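Local coordinates for pirin-like protein YhaK (Escherichia coli, PDB 2VEC), which is of unknown function but is a cytoplasmic, redox-sensitive bicupin of the pirin family that lacks quercetin 2,3-dioxygenase activity, at residues V182-I187 with L250-P255; N196-G201 with E236-L241; A204-I209 with A223-G228; G111-L116 with G174-R179; V85-V90 with R137-L142. All blocks are in the same frame, centred on the assembly; numbering follows the deposited sequence.

Interaction 1. Residues V182-I187 with L250-P255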
# COMPACT_ATOMS: atom_id res chain seq x y z
N VAL A 182 -8.47 -4.91 -7.86
CA VAL A 182 -7.44 -3.90 -7.65
C VAL A 182 -6.09 -4.54 -8.00
O VAL A 182 -5.89 -5.74 -7.75
CB VAL A 182 -7.43 -3.44 -6.14
CG1 VAL A 182 -6.15 -2.68 -5.75
CG2 VAL A 182 -8.66 -2.59 -5.88
N TRP A 183 -5.21 -3.78 -8.65
CA TRP A 183 -3.84 -4.31 -8.91
C TRP A 183 -2.90 -3.35 -8.23
O TRP A 183 -2.98 -2.14 -8.45
CB TRP A 183 -3.51 -4.40 -10.41
CG TRP A 183 -4.19 -5.55 -11.15
CD1 TRP A 183 -3.60 -6.72 -11.57
CD2 TRP A 183 -5.55 -5.61 -11.59
NE1 TRP A 183 -4.51 -7.50 -12.23
CE2 TRP A 183 -5.71 -6.84 -12.28
CE3 TRP A 183 -6.63 -4.73 -11.51
CZ2 TRP A 183 -6.93 -7.23 -12.83
CZ3 TRP A 183 -7.86 -5.13 -12.08
CH2 TRP A 183 -8.00 -6.37 -12.73
N LEU A 184 -1.99 -3.89 -7.43
CA LEU A 184 -1.10 -3.03 -6.62
C LEU A 184 0.32 -3.34 -7.00
O LEU A 184 0.71 -4.52 -7.02
CB LEU A 184 -1.26 -3.36 -5.13
CG LEU A 184 -0.38 -2.61 -4.13
CD1 LEU A 184 -0.60 -1.05 -4.25
CD2 LEU A 184 -0.63 -3.04 -2.64
N HIS A 185 1.07 -2.29 -7.29
CA HIS A 185 2.44 -2.42 -7.76
C HIS A 185 3.35 -1.68 -6.79
O HIS A 185 3.01 -0.56 -6.34
CB HIS A 185 2.62 -1.80 -9.15
CG HIS A 185 1.66 -2.34 -10.18
ND1 HIS A 185 2.00 -3.38 -11.03
CD2 HIS A 185 0.41 -1.97 -10.53
CE1 HIS A 185 0.99 -3.63 -11.84
NE2 HIS A 185 0.01 -2.78 -11.56
N HIS A 186 4.49 -2.29 -6.52
CA HIS A 186 5.57 -1.71 -5.69
C HIS A 186 6.71 -1.38 -6.62
O HIS A 186 7.13 -2.23 -7.41
CB HIS A 186 6.01 -2.72 -4.63
CG HIS A 186 7.10 -2.18 -3.71
ND1 HIS A 186 8.28 -2.85 -3.50
CD2 HIS A 186 7.15 -1.07 -2.92
CE1 HIS A 186 9.05 -2.16 -2.67
NE2 HIS A 186 8.38 -1.08 -2.28
N ILE A 187 7.20 -0.14 -6.54
CA ILE A 187 8.19 0.42 -7.48
C ILE A 187 9.47 0.82 -6.76
O ILE A 187 9.41 1.49 -5.76
CB ILE A 187 7.59 1.70 -8.19
CG1 ILE A 187 6.45 1.28 -9.10
CG2 ILE A 187 8.65 2.46 -9.05
CD1 ILE A 187 5.06 1.61 -8.56
N LEU A 250 4.22 3.28 -4.66
CA LEU A 250 3.17 2.33 -5.00
C LEU A 250 2.36 2.93 -6.13
O LEU A 250 2.20 4.16 -6.21
CB LEU A 250 2.19 2.18 -3.82
CG LEU A 250 2.73 1.58 -2.52
CD1 LEU A 250 1.63 1.53 -1.43
CD2 LEU A 250 3.36 0.19 -2.72
N LEU A 251 1.85 2.06 -7.00
CA LEU A 251 0.84 2.49 -7.95
C LEU A 251 -0.30 1.52 -7.74
O LEU A 251 -0.11 0.27 -7.79
CB LEU A 251 1.31 2.41 -9.41
CG LEU A 251 0.29 2.96 -10.45
CD1 LEU A 251 1.00 3.52 -11.69
CD2 LEU A 251 -0.65 1.81 -10.89
N ILE A 252 -1.48 2.08 -7.45
CA ILE A 252 -2.67 1.25 -7.21
C ILE A 252 -3.64 1.45 -8.34
O ILE A 252 -4.03 2.58 -8.64
CB ILE A 252 -3.38 1.61 -5.89
CG1 ILE A 252 -2.34 2.01 -4.82
CG2 ILE A 252 -4.33 0.46 -5.49
CD1 ILE A 252 -2.92 2.34 -3.37
N ASP A 253 -4.05 0.35 -8.98
CA ASP A 253 -4.94 0.39 -10.14
C ASP A 253 -6.32 0.04 -9.59
O ASP A 253 -6.53 -1.07 -9.06
CB ASP A 253 -4.37 -0.69 -11.10
CG ASP A 253 -5.26 -1.01 -12.27
OD1 ASP A 253 -6.46 -0.66 -12.32
OD2 ASP A 253 -4.72 -1.72 -13.19
N LEU A 254 -7.24 1.01 -9.64
CA LEU A 254 -8.49 0.96 -8.92
C LEU A 254 -9.68 0.87 -9.87
O LEU A 254 -9.65 1.46 -10.97
CB LEU A 254 -8.63 2.25 -8.04
CG LEU A 254 -7.59 2.27 -6.89
CD1 LEU A 254 -7.28 3.76 -6.55
CD2 LEU A 254 -8.08 1.50 -5.67
N PRO A 255 -10.71 0.10 -9.50
CA PRO A 255 -11.79 -0.32 -10.40
C PRO A 255 -12.91 0.69 -10.68
O PRO A 255 -13.74 0.49 -11.59
CB PRO A 255 -12.37 -1.56 -9.69
CG PRO A 255 -12.12 -1.29 -8.24
CD PRO A 255 -10.81 -0.53 -8.15
O HOH W 1 -2.16 -2.30 -13.27
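Trp183 and Asp253 hold each other through two backbone hydrogen bonds. Trp183 N gives to Asp253 O at 3.0 Å. Asp253 N returns the bond to Trp183 O at 2.8 Å. Two residues on, His185 and Leu251 repeat the exchange, with His185 N to Leu251 O at 2.9 Å. The strands are antiparallel, so the pairs between, such as Leu184 with Ile252, turn their backbone N-H and C=O outward. Leu184 bonds to strand 163-168, and Ile252 to Tyr205 of strand 203-208.

The Asp253 carboxylate lies alongside Trp183 on the same face, its plane 33° from that of the indole. Its CG is anti to the backbone N (chi1 170°), which puts CG 4.0 Å from Trp183 CE3. OD1 accepts from Gly201 N. OD2 accepts from His200 N and from a water at 2.6 Å. The same water lies in the plane of the His185 ring, 2.8 Å from NE2. The other face is mostly apolar: Leu184 CD1 meets Ile252 CG1 at 3.6 Å. His186 shares this face, and its NE2 is hydrogen-bonded to Arg248.

Two backbone N-H groups and a water thus serve one buried carboxylate. Such a setting would favour the ionised form of Asp253, and it ties residues 200-201 to this strand pair.

Interaction 2. Residues N196-G201 with E236-L241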
# COMPACT_ATOMS: atom_id res chain seq x y z
N ASN A 196 6.81 1.54 -16.71
CA ASN A 196 5.53 1.74 -17.40
C ASN A 196 4.49 0.76 -16.87
O ASN A 196 4.81 -0.40 -16.53
CB ASN A 196 5.72 1.58 -18.93
CG ASN A 196 4.42 1.79 -19.72
OD1 ASN A 196 3.79 0.82 -20.16
ND2 ASN A 196 3.99 3.06 -19.86
N PHE A 197 3.23 1.21 -16.81
CA PHE A 197 2.11 0.44 -16.26
C PHE A 197 0.89 0.56 -17.19
O PHE A 197 0.54 1.65 -17.66
CB PHE A 197 1.77 0.87 -14.83
CG PHE A 197 2.95 0.85 -13.90
CD1 PHE A 197 3.21 -0.27 -13.11
CD2 PHE A 197 3.83 1.92 -13.85
CE1 PHE A 197 4.32 -0.32 -12.24
CE2 PHE A 197 4.96 1.90 -13.01
CZ PHE A 197 5.20 0.78 -12.20
N GLN A 198 0.24 -0.57 -17.44
CA GLN A 198 -1.00 -0.63 -18.20
C GLN A 198 -2.10 -0.79 -17.14
O GLN A 198 -2.05 -1.68 -16.31
CB GLN A 198 -1.00 -1.83 -19.16
CG GLN A 198 -0.06 -1.67 -20.39
CD GLN A 198 -0.37 -2.60 -21.58
OE1 GLN A 198 -0.21 -3.83 -21.51
NE2 GLN A 198 -0.75 -2.00 -22.71
N LEU A 199 -3.08 0.09 -17.17
CA LEU A 199 -4.10 0.10 -16.13
C LEU A 199 -5.33 -0.67 -16.58
O LEU A 199 -5.75 -0.59 -17.75
CB LEU A 199 -4.45 1.56 -15.76
CG LEU A 199 -3.54 2.39 -14.82
CD1 LEU A 199 -3.65 1.92 -13.40
CD2 LEU A 199 -2.08 2.42 -15.22
N HIS A 200 -5.86 -1.47 -15.66
CA HIS A 200 -7.10 -2.19 -15.81
C HIS A 200 -8.32 -1.29 -15.55
O HIS A 200 -9.22 -1.25 -16.35
CB HIS A 200 -7.14 -3.41 -14.89
CG HIS A 200 -6.13 -4.46 -15.22
ND1 HIS A 200 -4.89 -4.53 -14.61
CD2 HIS A 200 -6.15 -5.47 -16.13
CE1 HIS A 200 -4.21 -5.55 -15.10
NE2 HIS A 200 -4.96 -6.15 -16.01
N GLY A 201 -8.31 -0.58 -14.42
CA GLY A 201 -9.44 0.28 -14.03
C GLY A 201 -9.27 1.72 -14.47
O GLY A 201 -8.24 2.09 -15.06
N GLU A 236 -6.59 7.14 -17.40
CA GLU A 236 -5.39 6.93 -18.21
C GLU A 236 -5.12 5.46 -18.27
O GLU A 236 -4.86 4.84 -17.24
CB GLU A 236 -4.18 7.62 -17.60
CG GLU A 236 -4.33 9.11 -17.47
CD GLU A 236 -4.40 9.81 -18.82
OE1 GLU A 236 -4.05 9.18 -19.83
OE2 GLU A 236 -4.80 10.99 -18.86
N ALA A 237 -5.15 4.89 -19.46
CA ALA A 237 -4.91 3.47 -19.60
C ALA A 237 -3.42 3.08 -19.46
O ALA A 237 -3.10 1.91 -19.26
CB ALA A 237 -5.46 2.98 -20.89
N ASN A 238 -2.53 4.06 -19.60
CA ASN A 238 -1.09 3.79 -19.49
C ASN A 238 -0.44 4.92 -18.74
O ASN A 238 -0.72 6.09 -19.03
CB ASN A 238 -0.39 3.73 -20.86
CG ASN A 238 -0.70 2.47 -21.62
OD1 ASN A 238 -0.09 1.41 -21.38
ND2 ASN A 238 -1.60 2.57 -22.59
N ILE A 239 0.44 4.57 -17.81
CA ILE A 239 1.12 5.57 -16.99
C ILE A 239 2.60 5.19 -16.87
O ILE A 239 2.93 4.03 -16.62
CB ILE A 239 0.53 5.68 -15.56
CG1 ILE A 239 -0.96 6.12 -15.56
CG2 ILE A 239 1.31 6.71 -14.77
CD1 ILE A 239 -1.60 6.11 -14.15
N THR A 240 3.46 6.18 -17.08
CA THR A 240 4.90 5.98 -16.93
C THR A 240 5.33 6.80 -15.75
O THR A 240 4.95 7.98 -15.66
CB THR A 240 5.68 6.48 -18.16
OG1 THR A 240 5.33 5.67 -19.28
CG2 THR A 240 7.18 6.36 -17.92
N LEU A 241 6.10 6.18 -14.86
CA LEU A 241 6.62 6.83 -13.68
C LEU A 241 8.10 7.03 -13.83
O LEU A 241 8.82 6.11 -14.23
CB LEU A 241 6.42 5.95 -12.44
CG LEU A 241 4.96 5.59 -12.08
CD1 LEU A 241 4.98 4.85 -10.76
CD2 LEU A 241 4.08 6.86 -12.03
O HOH W 2 -7.08 4.43 -15.74
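Phe197 and Leu241 meet on the packed face of this strand pair, where the ring atom CE2 of Phe197 lies 3.7 Å from Leu241 CD1. The two side chains cross at about a right angle. With CG anti to the carbonyl carbon (chi1 -53°), the Phe197 ring is set with its edge toward Ile239 O, which lies in the ring plane. On the same face Leu199 CD2 rests 3.9 Å from Ile239 CD1. Leu251, Ala204 and Leu206 of the facing sheet close over this group.

The other face is looser and polar. Asn196 ND2 gives a fairly straight bond to Thr240 OG1 at 3.0 Å, with the hydroxyl in the plane of the amide. Gln198 and Asn238 lie side by side, their amide planes 27° apart. They meet through Asn238 OD1 and Gln198 CG at 3.2 Å, and Gln198 is exposed to solvent.

Backbone bonds link Phe197 with Ile239 in both directions. Past the strand, Leu199 N still reaches Ala237 O at 2.8 Å. The Phe197 face packs on the six-stranded sheet and the Asn196 face looks to solvent, as in a two-sheet cupin beta-sandwich. Strand 194-198 edges the four-stranded sheet.

Interaction 3. Residues A204-I209 with A223-G228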
# COMPACT_ATOMS: atom_id res chain seq x y z
N ALA A 204 -6.25 5.53 -10.88
CA ALA A 204 -5.00 5.06 -10.28
C ALA A 204 -4.67 5.96 -9.12
O ALA A 204 -5.02 7.18 -9.12
CB ALA A 204 -3.91 5.13 -11.27
N TYR A 205 -3.98 5.40 -8.14
CA TYR A 205 -3.45 6.23 -7.08
C TYR A 205 -1.95 5.98 -7.05
O TYR A 205 -1.48 4.81 -7.04
CB TYR A 205 -4.08 5.83 -5.74
CG TYR A 205 -3.55 6.64 -4.58
CD1 TYR A 205 -4.08 7.89 -4.32
CD2 TYR A 205 -2.57 6.13 -3.72
CE1 TYR A 205 -3.59 8.68 -3.25
CE2 TYR A 205 -2.12 6.89 -2.62
CZ TYR A 205 -2.63 8.17 -2.43
OH TYR A 205 -2.18 8.95 -1.40
N LEU A 206 -1.17 7.07 -6.97
CA LEU A 206 0.29 7.00 -6.83
C LEU A 206 0.67 7.42 -5.42
O LEU A 206 0.15 8.43 -4.94
CB LEU A 206 0.94 7.99 -7.80
CG LEU A 206 0.42 7.94 -9.24
CD1 LEU A 206 1.28 8.88 -10.08
CD2 LEU A 206 0.53 6.53 -9.80
N GLN A 207 1.65 6.74 -4.80
CA GLN A 207 2.10 7.09 -3.46
C GLN A 207 3.61 7.09 -3.40
O GLN A 207 4.24 6.10 -3.79
CB GLN A 207 1.51 6.14 -2.38
CG GLN A 207 2.00 6.47 -0.95
CD GLN A 207 1.52 7.86 -0.51
OE1 GLN A 207 0.37 8.21 -0.77
NE2 GLN A 207 2.38 8.63 0.13
N SER A 208 4.20 8.17 -2.92
CA SER A 208 5.62 8.17 -2.62
C SER A 208 5.81 7.50 -1.25
O SER A 208 5.24 7.98 -0.23
CB SER A 208 6.14 9.61 -2.60
OG SER A 208 7.39 9.67 -1.86
N ILE A 209 6.58 6.40 -1.21
CA ILE A 209 7.00 5.84 0.08
C ILE A 209 8.25 6.60 0.53
O ILE A 209 8.33 7.10 1.68
CB ILE A 209 7.27 4.33 -0.01
CG1 ILE A 209 5.95 3.56 -0.32
CG2 ILE A 209 7.87 3.80 1.33
CD1 ILE A 209 6.26 2.06 -0.76
N ALA A 223 1.57 14.53 -13.37
CA ALA A 223 1.67 14.88 -11.97
C ALA A 223 3.09 14.76 -11.50
O ALA A 223 3.82 13.86 -11.96
CB ALA A 223 0.78 13.98 -11.12
N ALA A 224 3.49 15.63 -10.57
CA ALA A 224 4.81 15.53 -9.93
C ALA A 224 4.57 15.41 -8.41
O ALA A 224 3.76 16.16 -7.83
CB ALA A 224 5.68 16.76 -10.29
N LEU A 225 5.25 14.46 -7.79
CA LEU A 225 5.04 14.11 -6.39
C LEU A 225 6.33 14.29 -5.61
O LEU A 225 7.39 13.80 -6.04
CB LEU A 225 4.53 12.66 -6.27
CG LEU A 225 3.07 12.41 -6.69
CD1 LEU A 225 2.87 12.27 -8.20
CD2 LEU A 225 2.53 11.12 -5.97
N THR A 226 6.26 15.03 -4.51
CA THR A 226 7.39 15.17 -3.63
C THR A 226 7.33 14.04 -2.59
O THR A 226 6.42 13.22 -2.63
CB THR A 226 7.45 16.58 -2.97
OG1 THR A 226 8.75 16.77 -2.40
CG2 THR A 226 6.39 16.75 -1.93
N CYS A 227 8.32 13.97 -1.70
CA CYS A 227 8.43 12.86 -0.76
C CYS A 227 7.13 12.75 0.07
O CYS A 227 6.70 13.76 0.63
CB CYS A 227 9.61 13.07 0.19
SG CYS A 227 11.21 13.11 -0.66
N GLY A 228 6.56 11.56 0.14
CA GLY A 228 5.34 11.35 0.90
C GLY A 228 4.02 11.82 0.26
O GLY A 228 2.96 11.56 0.83
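Ser208 reaches across to the turn at Thr226-Gly228 with a short side chain. CB lies 3.4 Å from Gly228 N and 3.6 Å from Thr226 O. OG is anti to the backbone N (chi1 160°), which brings it to the 226-228 backbone. There it sits 3.5 Å from Cys227 CA and accepts a hydrogen bond from Gly228 N at 2.9 Å. The same hydroxyl is hydrogen-bonded to Gly211 O, in the connection that follows its own strand. Gly228 has a positive phi of 77°, a backbone shape that favours glycine.

Gln207 approaches the turn from the other side of its strand. Its CB points away, but the chain bends at chi2 (64°) and brings the amide back. NE2 gives to Gly228 O at 3.1 Å, from well above the carbonyl plane, and to Ser208 O at 3.0 Å. OE1 accepts from Tyr205 OH at 2.7 Å, straight on. Together the three bonds hold the rotation of the buried amide.

The apolar part lies on the Ser208 side. Leu225 CD2 packs 4.0 Å from Leu206 CB, the two side chains crossing at about a right angle, with Phe213 beside both.

Cys227 is in a disulfide with Cys33, so the N-terminal segment is joined to the same turn. The arrangement is that of a cupin beta-sandwich corner, where the chain passes from strand 220-225 of one sheet to strand 230-234 of the other.

Interaction 4. Residues G111-L116 with G174-R179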
# COMPACT_ATOMS: atom_id res chain seq x y z
N GLY A 111 10.42 -5.65 4.49
CA GLY A 111 10.55 -6.30 3.21
C GLY A 111 9.40 -7.22 2.84
O GLY A 111 9.41 -7.81 1.75
N GLU A 112 8.43 -7.37 3.75
CA GLU A 112 7.26 -8.19 3.53
C GLU A 112 6.01 -7.34 3.45
O GLU A 112 5.94 -6.29 4.10
CB GLU A 112 7.06 -9.19 4.65
CG GLU A 112 8.14 -10.30 4.72
CD GLU A 112 7.86 -11.27 5.86
OE1 GLU A 112 8.18 -10.94 7.03
OE2 GLU A 112 7.30 -12.35 5.59
N ALA A 113 5.05 -7.82 2.66
CA ALA A 113 3.71 -7.26 2.61
C ALA A 113 2.73 -8.32 3.14
O ALA A 113 2.88 -9.54 2.88
CB ALA A 113 3.35 -6.85 1.15
N LEU A 114 1.74 -7.87 3.89
CA LEU A 114 0.80 -8.75 4.57
C LEU A 114 -0.61 -8.30 4.19
O LEU A 114 -0.90 -7.11 4.31
CB LEU A 114 1.01 -8.59 6.08
CG LEU A 114 -0.06 -9.05 7.10
CD1 LEU A 114 -0.22 -10.59 7.08
CD2 LEU A 114 0.35 -8.63 8.47
N LEU A 115 -1.47 -9.23 3.80
CA LEU A 115 -2.88 -8.92 3.60
C LEU A 115 -3.75 -9.63 4.65
O LEU A 115 -3.69 -10.85 4.82
CB LEU A 115 -3.34 -9.30 2.18
CG LEU A 115 -4.82 -9.03 1.89
CD1 LEU A 115 -5.10 -7.52 1.73
CD2 LEU A 115 -5.32 -9.77 0.65
N LEU A 116 -4.55 -8.87 5.39
CA LEU A 116 -5.55 -9.45 6.30
C LEU A 116 -6.91 -9.23 5.69
O LEU A 116 -7.31 -8.08 5.50
CB LEU A 116 -5.45 -8.77 7.68
CG LEU A 116 -4.06 -8.83 8.33
CD1 LEU A 116 -4.03 -7.95 9.58
CD2 LEU A 116 -3.76 -10.29 8.69
N GLY A 174 2.39 -14.59 -8.89
CA GLY A 174 2.79 -14.83 -7.50
C GLY A 174 2.52 -13.64 -6.58
O GLY A 174 3.32 -13.30 -5.71
N SER A 175 1.40 -12.96 -6.82
CA SER A 175 1.03 -11.77 -6.03
C SER A 175 -0.00 -12.17 -4.96
O SER A 175 -0.66 -13.22 -5.08
CB SER A 175 0.44 -10.66 -6.94
OG SER A 175 -0.64 -11.14 -7.73
N LEU A 176 -0.15 -11.34 -3.91
CA LEU A 176 -1.24 -11.50 -2.92
C LEU A 176 -2.56 -11.52 -3.66
O LEU A 176 -2.76 -10.76 -4.61
CB LEU A 176 -1.28 -10.31 -1.94
CG LEU A 176 -0.01 -10.12 -1.06
CD1 LEU A 176 0.08 -8.65 -0.50
CD2 LEU A 176 0.10 -11.18 0.10
N GLN A 177 -3.47 -12.38 -3.24
CA GLN A 177 -4.78 -12.45 -3.91
C GLN A 177 -5.74 -11.53 -3.19
O GLN A 177 -6.01 -11.71 -2.00
CB GLN A 177 -5.29 -13.88 -3.89
CG GLN A 177 -6.67 -14.03 -4.48
CD GLN A 177 -7.05 -15.49 -4.51
OE1 GLN A 177 -6.43 -16.27 -5.20
NE2 GLN A 177 -8.02 -15.87 -3.69
N LEU A 178 -6.32 -10.57 -3.91
CA LEU A 178 -7.32 -9.66 -3.34
C LEU A 178 -8.74 -10.09 -3.70
O LEU A 178 -8.98 -10.69 -4.76
CB LEU A 178 -7.08 -8.25 -3.88
CG LEU A 178 -5.73 -7.61 -3.55
CD1 LEU A 178 -5.67 -6.23 -4.29
CD2 LEU A 178 -5.56 -7.43 -2.07
N ARG A 179 -9.70 -9.77 -2.84
CA ARG A 179 -11.10 -9.96 -3.21
C ARG A 179 -11.73 -8.65 -3.71
O ARG A 179 -12.96 -8.54 -3.79
CB ARG A 179 -11.89 -10.56 -2.04
CG ARG A 179 -11.81 -9.80 -0.75
CD ARG A 179 -12.70 -10.46 0.26
NE ARG A 179 -12.47 -9.90 1.59
CZ ARG A 179 -13.00 -10.38 2.70
NH1 ARG A 179 -13.84 -11.45 2.68
NH2 ARG A 179 -12.70 -9.77 3.85
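Leu115 CD2 comes to Gln177 O at 3.4 Å, from above the plane of that peptide group rather than within it. The same oxygen accepts a hydrogen bond from Asn150 ND2. No aromatic ring takes part, and no hydrogen bond joins the two segments.

The rest is methyl packing. Leu115 CG is anti to the backbone N (chi1 179°), and both its methyls reach the chain opposite. CD2 touches Leu178 CD2 at 3.6 Å, and CD1 meets that same Leu178 CD2 at 3.8 Å. One leucine methyl is thus seated against the fork of another. Farther along, Leu176 CD1 lies 4.1 Å from Ala113 CB and also comes near Leu115 CB. Ala113 and Leu115 are two residues apart on one strand, so they share a face. Leu88 extends this layer from the adjoining strand. Ala167 of strand 163-168 also touches Leu176 and Leu178. At the backbone, Gln177 N bonds to Gln154 OE1.

Residues 111-116 belong to the N-terminal cupin and residues 174-179 to the C-terminal one. Here the two halves of the bicupin meet by side-chain packing without strand pairing, with polar bonds such as Arg179-Asp86 at the margin.

Interaction 5. Residues V85-V90 with R137-L142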
# COMPACT_ATOMS: atom_id res chain seq x y z
N VAL A 85 -13.48 -3.56 5.47
CA VAL A 85 -12.29 -3.26 4.69
C VAL A 85 -11.27 -4.37 4.93
O VAL A 85 -11.28 -5.00 6.00
CB VAL A 85 -11.62 -1.92 5.08
CG1 VAL A 85 -12.49 -0.72 4.65
CG2 VAL A 85 -11.28 -1.87 6.61
N ASP A 86 -10.43 -4.62 3.94
CA ASP A 86 -9.27 -5.48 4.11
C ASP A 86 -8.07 -4.61 4.28
O ASP A 86 -8.03 -3.48 3.78
CB ASP A 86 -9.10 -6.37 2.89
CG ASP A 86 -10.23 -7.41 2.79
OD1 ASP A 86 -10.83 -7.75 3.84
OD2 ASP A 86 -10.49 -7.87 1.67
N ILE A 87 -7.08 -5.16 4.97
CA ILE A 87 -5.93 -4.35 5.42
C ILE A 87 -4.69 -4.91 4.76
O ILE A 87 -4.41 -6.10 4.88
CB ILE A 87 -5.77 -4.46 6.97
CG1 ILE A 87 -7.05 -4.06 7.72
CG2 ILE A 87 -4.55 -3.70 7.48
CD1 ILE A 87 -7.58 -2.70 7.38
N LEU A 88 -3.92 -4.07 4.09
CA LEU A 88 -2.65 -4.52 3.54
C LEU A 88 -1.54 -3.72 4.15
O LEU A 88 -1.53 -2.48 4.02
CB LEU A 88 -2.68 -4.36 2.02
CG LEU A 88 -1.65 -5.13 1.17
CD1 LEU A 88 -2.19 -5.35 -0.25
CD2 LEU A 88 -0.31 -4.35 1.14
N ASN A 89 -0.60 -4.40 4.81
CA ASN A 89 0.52 -3.78 5.47
C ASN A 89 1.81 -4.05 4.71
O ASN A 89 2.07 -5.19 4.26
CB ASN A 89 0.68 -4.32 6.93
CG ASN A 89 -0.51 -3.94 7.83
OD1 ASN A 89 -1.14 -2.90 7.64
ND2 ASN A 89 -0.88 -4.82 8.73
N VAL A 90 2.62 -3.03 4.56
CA VAL A 90 3.91 -3.17 3.96
C VAL A 90 4.86 -2.75 5.06
O VAL A 90 4.85 -1.59 5.50
CB VAL A 90 4.04 -2.23 2.74
CG1 VAL A 90 5.48 -2.29 2.13
CG2 VAL A 90 2.95 -2.57 1.70
N ARG A 137 5.57 1.01 9.26
CA ARG A 137 4.84 0.25 8.28
C ARG A 137 3.80 1.10 7.60
O ARG A 137 3.25 2.01 8.22
CB ARG A 137 4.23 -1.01 8.87
CG ARG A 137 3.21 -0.79 9.96
CD ARG A 137 1.83 -0.96 9.40
NE ARG A 137 0.87 -0.64 10.46
CZ ARG A 137 0.24 0.52 10.57
NH1 ARG A 137 0.45 1.48 9.68
NH2 ARG A 137 -0.61 0.71 11.57
N MET A 138 3.55 0.81 6.33
CA MET A 138 2.55 1.53 5.56
C MET A 138 1.36 0.59 5.49
O MET A 138 1.53 -0.64 5.52
CB MET A 138 3.09 1.85 4.19
CG MET A 138 2.05 2.42 3.22
SD MET A 138 2.83 3.24 1.81
CE MET A 138 3.56 4.71 2.57
N GLN A 139 0.16 1.15 5.51
CA GLN A 139 -1.06 0.34 5.62
C GLN A 139 -2.06 0.93 4.68
O GLN A 139 -2.20 2.16 4.64
CB GLN A 139 -1.57 0.36 7.07
CG GLN A 139 -2.89 -0.37 7.26
CD GLN A 139 -3.32 -0.41 8.70
OE1 GLN A 139 -4.11 0.42 9.12
NE2 GLN A 139 -2.81 -1.36 9.46
N LEU A 140 -2.71 0.07 3.89
CA LEU A 140 -3.79 0.45 2.99
C LEU A 140 -5.07 -0.22 3.50
O LEU A 140 -5.00 -1.36 3.97
CB LEU A 140 -3.48 -0.11 1.58
CG LEU A 140 -2.49 0.57 0.63
CD1 LEU A 140 -1.12 0.83 1.23
CD2 LEU A 140 -2.35 -0.30 -0.63
N TRP A 141 -6.22 0.46 3.43
CA TRP A 141 -7.52 -0.20 3.63
C TRP A 141 -8.29 -0.15 2.31
O TRP A 141 -8.40 0.95 1.72
CB TRP A 141 -8.41 0.52 4.67
CG TRP A 141 -7.89 0.67 6.08
CD1 TRP A 141 -6.61 0.42 6.56
CD2 TRP A 141 -8.64 1.17 7.17
NE1 TRP A 141 -6.55 0.73 7.90
CE2 TRP A 141 -7.79 1.18 8.30
CE3 TRP A 141 -9.97 1.60 7.32
CZ2 TRP A 141 -8.23 1.63 9.55
CZ3 TRP A 141 -10.40 2.04 8.59
CH2 TRP A 141 -9.54 2.04 9.67
N LEU A 142 -8.82 -1.30 1.85
CA LEU A 142 -9.67 -1.35 0.63
C LEU A 142 -11.04 -1.82 1.07
O LEU A 142 -11.12 -2.74 1.91
CB LEU A 142 -9.13 -2.41 -0.36
CG LEU A 142 -7.71 -2.08 -0.87
CD1 LEU A 142 -7.15 -3.28 -1.72
CD2 LEU A 142 -7.80 -0.85 -1.73
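Ile87 CD1 sits over one face of the Trp141 indole, a CH-pi contact 3.5 Å from the centroid of the five-membered ring and 18° off the normal. Val85 CG2 adds a contact with Trp141 CE3 at 3.8 Å. On the other face of the strand pair Leu88 and Leu140 stand together, CB to CB 4.3 Å.

Outward from the indole the face turns polar. With CG anti to the backbone N (chi1 176°), extended Gln139 places its amide between Trp141 and Asn89. Trp141 NE1 gives to Gln139 OE1 at 2.7 Å, in the ring plane. Gln139 NE2 then gives to Asn89 OD1 at 2.9 Å, the two amides nearly coplanar. Gln139 NE2 also lies over one face of the Arg137 guanidinium, offset toward the rim. Asn67 bonds both Gln139 and Arg137, and Glu126 forms a salt bridge with Arg137.

Six backbone bonds pair the strands. Strands 63-71 and 112-116 flank the pair, and Leu140 and Met138 pack on strand 247-254 of the C-terminal cupin.

Interactions 5 and 4 share the N-terminal sheet, where Leu114 N lies 2.7 Å from Asn89 O. The interface between the cupins also runs through interactions 5 and 1: Leu184 CD2 is 3.7 Å from Leu88 CD1. Interaction 3 extends the sheet of interaction 1, with Ile252 N 2.8 Å from Tyr205 O. Interaction 2 covers the far side of that sheet, and its centre lies about 22 Å from that of interaction 5. Arg179 NH2 of interaction 4 meets Asp86 OD1 of interaction 5 in a 2.8 Å salt bridge. Both side chains touch Ala144, next to Cys145, which is oxidised to S-hydroxycysteine.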